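Trypsin/factor XIIA inhibitor (Zea mays, PDB 1BEA) inhibits mammalian trypsin potently and activated Hageman factor (factor XIIa) specifically, as a monomeric member of the cereal trypsin/alpha-amylase inhibitor family. Local coordinates at residues Leu17-Trp22 / Cys45-Asp50; Trp22-Arg27 / Gly93-Leu98. All coordinates share one frame; numbering follows the deposited sequence.

Contact 1: Leu17-Trp22 / Cys45-Asp50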
loop_
_atom_site.group_PDB
_atom_site.type_symbol
_atom_site.label_atom_id
_atom_site.label_comp_id
_atom_site.label_asym_id
_atom_site.label_seq_id
_atom_site.Cartn_x
_atom_site.Cartn_y
_atom_site.Cartn_z
ATOM N N LEU A 17 -2.478 -5.334 -1.086
ATOM C CA LEU A 17 -2.280 -4.347 -2.127
ATOM C C LEU A 17 -1.120 -4.694 -3.089
ATOM O O LEU A 17 -0.283 -3.847 -3.387
ATOM C CB LEU A 17 -2.071 -2.967 -1.446
ATOM C CG LEU A 17 -2.959 -2.550 -0.244
ATOM C CD1 LEU A 17 -2.491 -1.179 0.316
ATOM C CD2 LEU A 17 -4.383 -2.441 -0.675
ATOM N N PRO A 18 -1.120 -5.931 -3.653
ATOM C CA PRO A 18 -0.077 -6.402 -4.579
ATOM C C PRO A 18 0.079 -5.450 -5.743
ATOM O O PRO A 18 1.192 -5.248 -6.212
ATOM C CB PRO A 18 -0.591 -7.758 -5.094
ATOM C CG PRO A 18 -1.672 -8.173 -4.180
ATOM C CD PRO A 18 -2.216 -6.921 -3.510
ATOM N N SER A 19 -1.040 -4.905 -6.234
ATOM C CA SER A 19 -1.010 -3.988 -7.380
ATOM C C SER A 19 -0.513 -2.607 -6.981
ATOM O O SER A 19 -0.032 -1.834 -7.823
ATOM C CB SER A 19 -2.405 -3.796 -7.992
ATOM O OG SER A 19 -2.835 -4.917 -8.748
ATOM N N CYS A 20 -0.671 -2.256 -5.711
ATOM C CA CYS A 20 -0.209 -0.932 -5.308
ATOM C C CYS A 20 1.273 -0.963 -5.268
ATOM O O CYS A 20 1.883 0.015 -5.640
ATOM C CB CYS A 20 -0.766 -0.566 -3.960
ATOM S SG CYS A 20 -2.555 -0.270 -4.052
ATOM N N ARG A 21 1.852 -2.102 -4.847
ATOM C CA ARG A 21 3.320 -2.301 -4.813
ATOM C C ARG A 21 3.939 -1.897 -6.135
ATOM O O ARG A 21 4.860 -1.078 -6.139
ATOM C CB ARG A 21 3.695 -3.768 -4.568
ATOM C CG ARG A 21 5.198 -4.025 -4.486
ATOM C CD ARG A 21 5.527 -5.460 -4.056
ATOM N NE ARG A 21 5.233 -5.722 -2.644
ATOM C CZ ARG A 21 5.965 -5.295 -1.606
ATOM N NH1 ARG A 21 7.062 -4.545 -1.786
ATOM N NH2 ARG A 21 5.584 -5.612 -0.366
ATOM N N TRP A 22 3.420 -2.467 -7.240
ATOM C CA TRP A 22 3.860 -2.249 -8.637
ATOM C C TRP A 22 3.562 -0.883 -9.179
ATOM O O TRP A 22 4.294 -0.378 -10.028
ATOM C CB TRP A 22 3.182 -3.248 -9.598
ATOM C CG TRP A 22 3.616 -4.629 -9.397
ATOM C CD1 TRP A 22 2.830 -5.737 -9.419
ATOM C CD2 TRP A 22 4.929 -5.069 -9.033
ATOM N NE1 TRP A 22 3.569 -6.844 -9.080
ATOM C CE2 TRP A 22 4.860 -6.467 -8.835
ATOM C CE3 TRP A 22 6.165 -4.421 -8.848
ATOM C CZ2 TRP A 22 5.975 -7.225 -8.463
ATOM C CZ3 TRP A 22 7.257 -5.164 -8.486
ATOM C CH2 TRP A 22 7.164 -6.558 -8.294
ATOM N N CYS A 45 -6.125 1.031 -6.621
ATOM C CA CYS A 45 -7.249 1.716 -5.987
ATOM C C CYS A 45 -8.306 0.703 -5.687
ATOM O O CYS A 45 -8.790 0.619 -4.587
ATOM C CB CYS A 45 -7.814 2.788 -6.908
ATOM S SG CYS A 45 -6.685 4.227 -7.052
ATOM N N ARG A 46 -8.666 -0.074 -6.685
ATOM C CA ARG A 46 -9.663 -1.110 -6.489
ATOM C C ARG A 46 -9.316 -1.979 -5.290
ATOM O O ARG A 46 -10.195 -2.304 -4.493
ATOM C CB ARG A 46 -9.745 -1.962 -7.742
ATOM C CG ARG A 46 -11.068 -2.642 -7.949
ATOM C CD ARG A 46 -11.063 -3.956 -7.204
ATOM N NE ARG A 46 -11.118 -5.098 -8.108
ATOM C CZ ARG A 46 -10.279 -6.131 -8.064
ATOM N NH1 ARG A 46 -9.304 -6.179 -7.152
ATOM N NH2 ARG A 46 -10.419 -7.127 -8.936
ATOM N N GLU A 47 -8.047 -2.361 -5.144
ATOM C CA GLU A 47 -7.635 -3.212 -4.025
ATOM C C GLU A 47 -7.733 -2.529 -2.649
ATOM O O GLU A 47 -8.078 -3.162 -1.632
ATOM C CB GLU A 47 -6.188 -3.687 -4.235
ATOM C CG GLU A 47 -6.109 -4.929 -5.051
ATOM C CD GLU A 47 -4.714 -5.200 -5.590
ATOM O OE1 GLU A 47 -3.735 -4.583 -5.107
ATOM O OE2 GLU A 47 -4.607 -6.044 -6.502
ATOM N N LEU A 48 -7.382 -1.248 -2.629
ATOM C CA LEU A 48 -7.424 -0.445 -1.420
ATOM C C LEU A 48 -8.877 -0.214 -0.991
ATOM O O LEU A 48 -9.198 -0.169 0.196
ATOM C CB LEU A 48 -6.729 0.894 -1.693
ATOM C CG LEU A 48 -6.231 1.809 -0.551
ATOM C CD1 LEU A 48 -5.498 1.042 0.548
ATOM C CD2 LEU A 48 -5.306 2.860 -1.175
ATOM N N ALA A 49 -9.774 -0.081 -1.953
ATOM C CA ALA A 49 -11.166 0.119 -1.601
ATOM C C ALA A 49 -11.863 -1.145 -1.109
ATOM O O ALA A 49 -12.892 -1.038 -0.408
ATOM C CB ALA A 49 -11.912 0.664 -2.763
ATOM N N ASP A 50 -11.341 -2.328 -1.465
ATOM C CA ASP A 50 -11.974 -3.598 -1.015
ATOM C C ASP A 50 -11.707 -3.809 0.469
ATOM O O ASP A 50 -12.303 -4.665 1.126
ATOM C CB ASP A 50 -11.436 -4.799 -1.800
ATOM C CG ASP A 50 -12.150 -4.995 -3.139
ATOM O OD1 ASP A 50 -13.347 -4.671 -3.253
ATOM O OD2 ASP A 50 -11.513 -5.471 -4.100
#

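Contact 2: Trp22-Arg27 / Gly93-Leu98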
loop_
_atom_site.group_PDB
_atom_site.type_symbol
_atom_site.label_atom_id
_atom_site.label_comp_id
_atom_site.label_asym_id
_atom_site.label_seq_id
_atom_site.Cartn_x
_atom_site.Cartn_y
_atom_site.Cartn_z
ATOM N N TRP A 22 3.420 -2.467 -7.240
ATOM C CA TRP A 22 3.860 -2.249 -8.637
ATOM C C TRP A 22 3.562 -0.883 -9.179
ATOM O O TRP A 22 4.294 -0.378 -10.028
ATOM C CB TRP A 22 3.182 -3.248 -9.598
ATOM C CG TRP A 22 3.616 -4.629 -9.397
ATOM C CD1 TRP A 22 2.830 -5.737 -9.419
ATOM C CD2 TRP A 22 4.929 -5.069 -9.033
ATOM N NE1 TRP A 22 3.569 -6.844 -9.080
ATOM C CE2 TRP A 22 4.860 -6.467 -8.835
ATOM C CE3 TRP A 22 6.165 -4.421 -8.848
ATOM C CZ2 TRP A 22 5.975 -7.225 -8.463
ATOM C CZ3 TRP A 22 7.257 -5.164 -8.486
ATOM C CH2 TRP A 22 7.164 -6.558 -8.294
ATOM N N TYR A 23 2.440 -0.320 -8.752
ATOM C CA TYR A 23 2.086 1.027 -9.174
ATOM C C TYR A 23 3.144 1.971 -8.546
ATOM O O TYR A 23 3.658 2.869 -9.194
ATOM C CB TYR A 23 0.675 1.360 -8.689
ATOM C CG TYR A 23 0.268 2.803 -8.881
ATOM C CD1 TYR A 23 0.702 3.523 -9.992
ATOM C CD2 TYR A 23 -0.575 3.440 -7.975
ATOM C CE1 TYR A 23 0.310 4.833 -10.198
ATOM C CE2 TYR A 23 -0.978 4.761 -8.176
ATOM C CZ TYR A 23 -0.533 5.451 -9.291
ATOM O OH TYR A 23 -0.905 6.772 -9.507
ATOM N N VAL A 24 3.494 1.726 -7.298
ATOM C CA VAL A 24 4.470 2.527 -6.616
ATOM C C VAL A 24 5.867 2.389 -7.204
ATOM O O VAL A 24 6.576 3.391 -7.308
ATOM C CB VAL A 24 4.542 2.167 -5.128
ATOM C CG1 VAL A 24 5.789 2.741 -4.504
ATOM C CG2 VAL A 24 3.325 2.712 -4.419
ATOM N N THR A 25 6.291 1.179 -7.576
ATOM C CA THR A 25 7.642 1.016 -8.139
ATOM C C THR A 25 7.744 1.529 -9.589
ATOM O O THR A 25 8.843 1.887 -10.093
ATOM C CB THR A 25 8.118 -0.451 -8.116
ATOM O OG1 THR A 25 7.189 -1.282 -8.823
ATOM C CG2 THR A 25 8.244 -0.921 -6.738
ATOM N N SER A 26 6.597 1.559 -10.257
ATOM C CA SER A 26 6.556 2.017 -11.616
ATOM C C SER A 26 7.031 3.438 -11.593
ATOM O O SER A 26 7.982 3.793 -12.293
ATOM C CB SER A 26 5.138 1.969 -12.131
ATOM O OG SER A 26 4.790 0.637 -12.423
ATOM N N ARG A 27 6.376 4.228 -10.743
ATOM C CA ARG A 27 6.679 5.651 -10.586
ATOM C C ARG A 27 8.015 6.026 -9.952
ATOM O O ARG A 27 8.777 6.811 -10.492
ATOM C CB ARG A 27 5.556 6.335 -9.815
ATOM C CG ARG A 27 5.786 7.821 -9.658
ATOM C CD ARG A 27 4.482 8.564 -9.509
ATOM N NE ARG A 27 4.583 10.033 -9.434
ATOM C CZ ARG A 27 5.565 10.742 -8.864
ATOM N NH1 ARG A 27 6.614 10.168 -8.287
ATOM N NH2 ARG A 27 5.480 12.067 -8.849
ATOM N N GLY A 93 7.553 7.522 0.420
ATOM C CA GLY A 93 6.945 8.827 0.281
ATOM C C GLY A 93 5.763 8.770 -0.660
ATOM O O GLY A 93 4.681 9.233 -0.347
ATOM N N PHE A 94 5.939 8.165 -1.822
ATOM C CA PHE A 94 4.838 8.125 -2.750
ATOM C C PHE A 94 3.711 7.200 -2.337
ATOM O O PHE A 94 2.548 7.470 -2.644
ATOM C CB PHE A 94 5.319 7.711 -4.123
ATOM C CG PHE A 94 4.199 7.502 -5.096
ATOM C CD1 PHE A 94 3.378 8.578 -5.455
ATOM C CD2 PHE A 94 3.917 6.229 -5.606
ATOM C CE1 PHE A 94 2.294 8.386 -6.297
ATOM C CE2 PHE A 94 2.836 6.026 -6.449
ATOM C CZ PHE A 94 2.023 7.101 -6.794
ATOM N N ALA A 95 4.047 6.103 -1.658
ATOM C CA ALA A 95 3.019 5.141 -1.239
ATOM C C ALA A 95 2.070 5.750 -0.223
ATOM O O ALA A 95 0.899 5.402 -0.168
ATOM C CB ALA A 95 3.662 3.896 -0.633
ATOM N N ALA A 96 2.582 6.661 0.596
ATOM C CA ALA A 96 1.746 7.263 1.613
ATOM C C ALA A 96 0.608 8.133 1.052
ATOM O O ALA A 96 -0.358 8.402 1.759
ATOM C CB ALA A 96 2.623 8.050 2.564
ATOM N N THR A 97 0.686 8.518 -0.230
ATOM C CA THR A 97 -0.330 9.379 -0.873
ATOM C C THR A 97 -1.435 8.636 -1.573
ATOM O O THR A 97 -2.350 9.227 -2.136
ATOM C CB THR A 97 0.280 10.338 -1.957
ATOM O OG1 THR A 97 0.284 9.688 -3.232
ATOM C CG2 THR A 97 1.697 10.717 -1.610
ATOM N N LEU A 98 -1.378 7.328 -1.531
ATOM C CA LEU A 98 -2.372 6.595 -2.277
ATOM C C LEU A 98 -3.819 6.930 -1.937
ATOM O O LEU A 98 -4.620 7.071 -2.859
ATOM C CB LEU A 98 -2.098 5.091 -2.159
ATOM C CG LEU A 98 -1.270 4.458 -3.294
ATOM C CD1 LEU A 98 -0.668 5.473 -4.252
ATOM C CD2 LEU A 98 -0.195 3.639 -2.657
#

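Contact 1: Leu17-Trp22 / Cys45-Asp50
Glu47 grips the first turn of helix 18-29 through both carboxylate oxygens. Ser19 N donates to Glu47 OE1 at 2.9 Å, with an N-H...O angle of 151°, and meets the syn lone pair of that oxygen. Ser19 OG gives the second bond, 3.1 Å to Glu47 OE2, approaching from above the carboxylate plane, 44° out of it. Serine suits the place by offering an amide and a short hydroxyl to one carboxylate. The Glu47 chain runs extended beyond CG, a reach that suits glutamate to bridging two helices. Pro18, with no N-H to offer, lays its CD against Glu47 OE1 at 3.2 Å. The helix dipole would probably favour the charged acid. Replacing this glutamate by an alanine is likely to leave the amide and hydroxyl of Ser19 without their carboxylate partner and the helix start without a compensating charge.

Leucines suit the buried apolar side. Leu17, at the N-cap position, rests CD2 on Leu48 CA at 3.7 Å, and the two CD1 methyls meet; Leu60 of helix 56-65 also touches Leu17.

The segment axes approach to 8.8 Å at 141°, antiparallel in sense but well inclined. With the Cys20-Cys44 disulfide alongside, this is the disulfide-linked helix pairing of the all-helical cereal inhibitor fold.

Contact 2: Trp22-Arg27 / Gly93-Leu98
The ring of Phe94 presents its edge to the face of Tyr23 in a T-shaped stack, with the planes at 83° and the centroids 5.5 Å apart. Phe94 CZ makes the approach, coming within 3.9 Å of Tyr23 CZ; Val24 CA also lies at the edge of the Phe94 ring, in its plane. Over one face of Phe94 lies the aliphatic part of Arg27: its CD stands 4.0 Å from the ring centroid, 17° off the normal, as a CH-pi contact. The arginine chain is extended from CG to NE, and the guanidinium lies nearly parallel to the ring, 11° between the planes, with Phe94 CD1 over one of its faces. Arginine suits this exposed place because its methylenes can cover an aromatic ring while its charged end stays toward the surface.

With CG2 beside its own backbone N, Val24 packs that methyl against Phe94 CD2 (3.8 Å) and Ala95 CB (4.0 Å). The short side chain of alanine is consistent with the close approach of the backbones here, Val24 CA to Ala95 CA being 6.2 Å. Leu98 divides its methyls between two residues, CD1 on Tyr23 CE2 (4.0 Å) and CD2 on Val24 CG2. Tyr23, a buried residue, has its OH hydrogen-bonded to Glu103 OE1.

Helix 18-29 thus packs on the C-terminal turn of helix 88-95 and the type I turn Ala95-Leu98. Helix 37-49 touches Tyr23 through Leu40 and Lys41, and Met64 of helix 56-65 reaches Ala95.

Both contacts use helix 18-29: contact 1 takes its N-terminal end and contact 2 the turns that follow, with Trp22 common to the two segments. Their centres lie about 11 Å apart, and they meet directly where Leu48 CD2 packs on Leu98 CB. Along the chain the segments alternate, so that helix 18-29 is joined first to the end of helix 37-49 and then, much later, to the end of helix 88-95. The Cys45-Cys104 disulfide further ties helix 37-49 to the chain beyond contact 2. The side chains of Ser19 and Tyr23 lie about 7 and 9 Å from that of Leu35, so this packing probably helps to position the protease-cleaved Arg34-Leu35 bond.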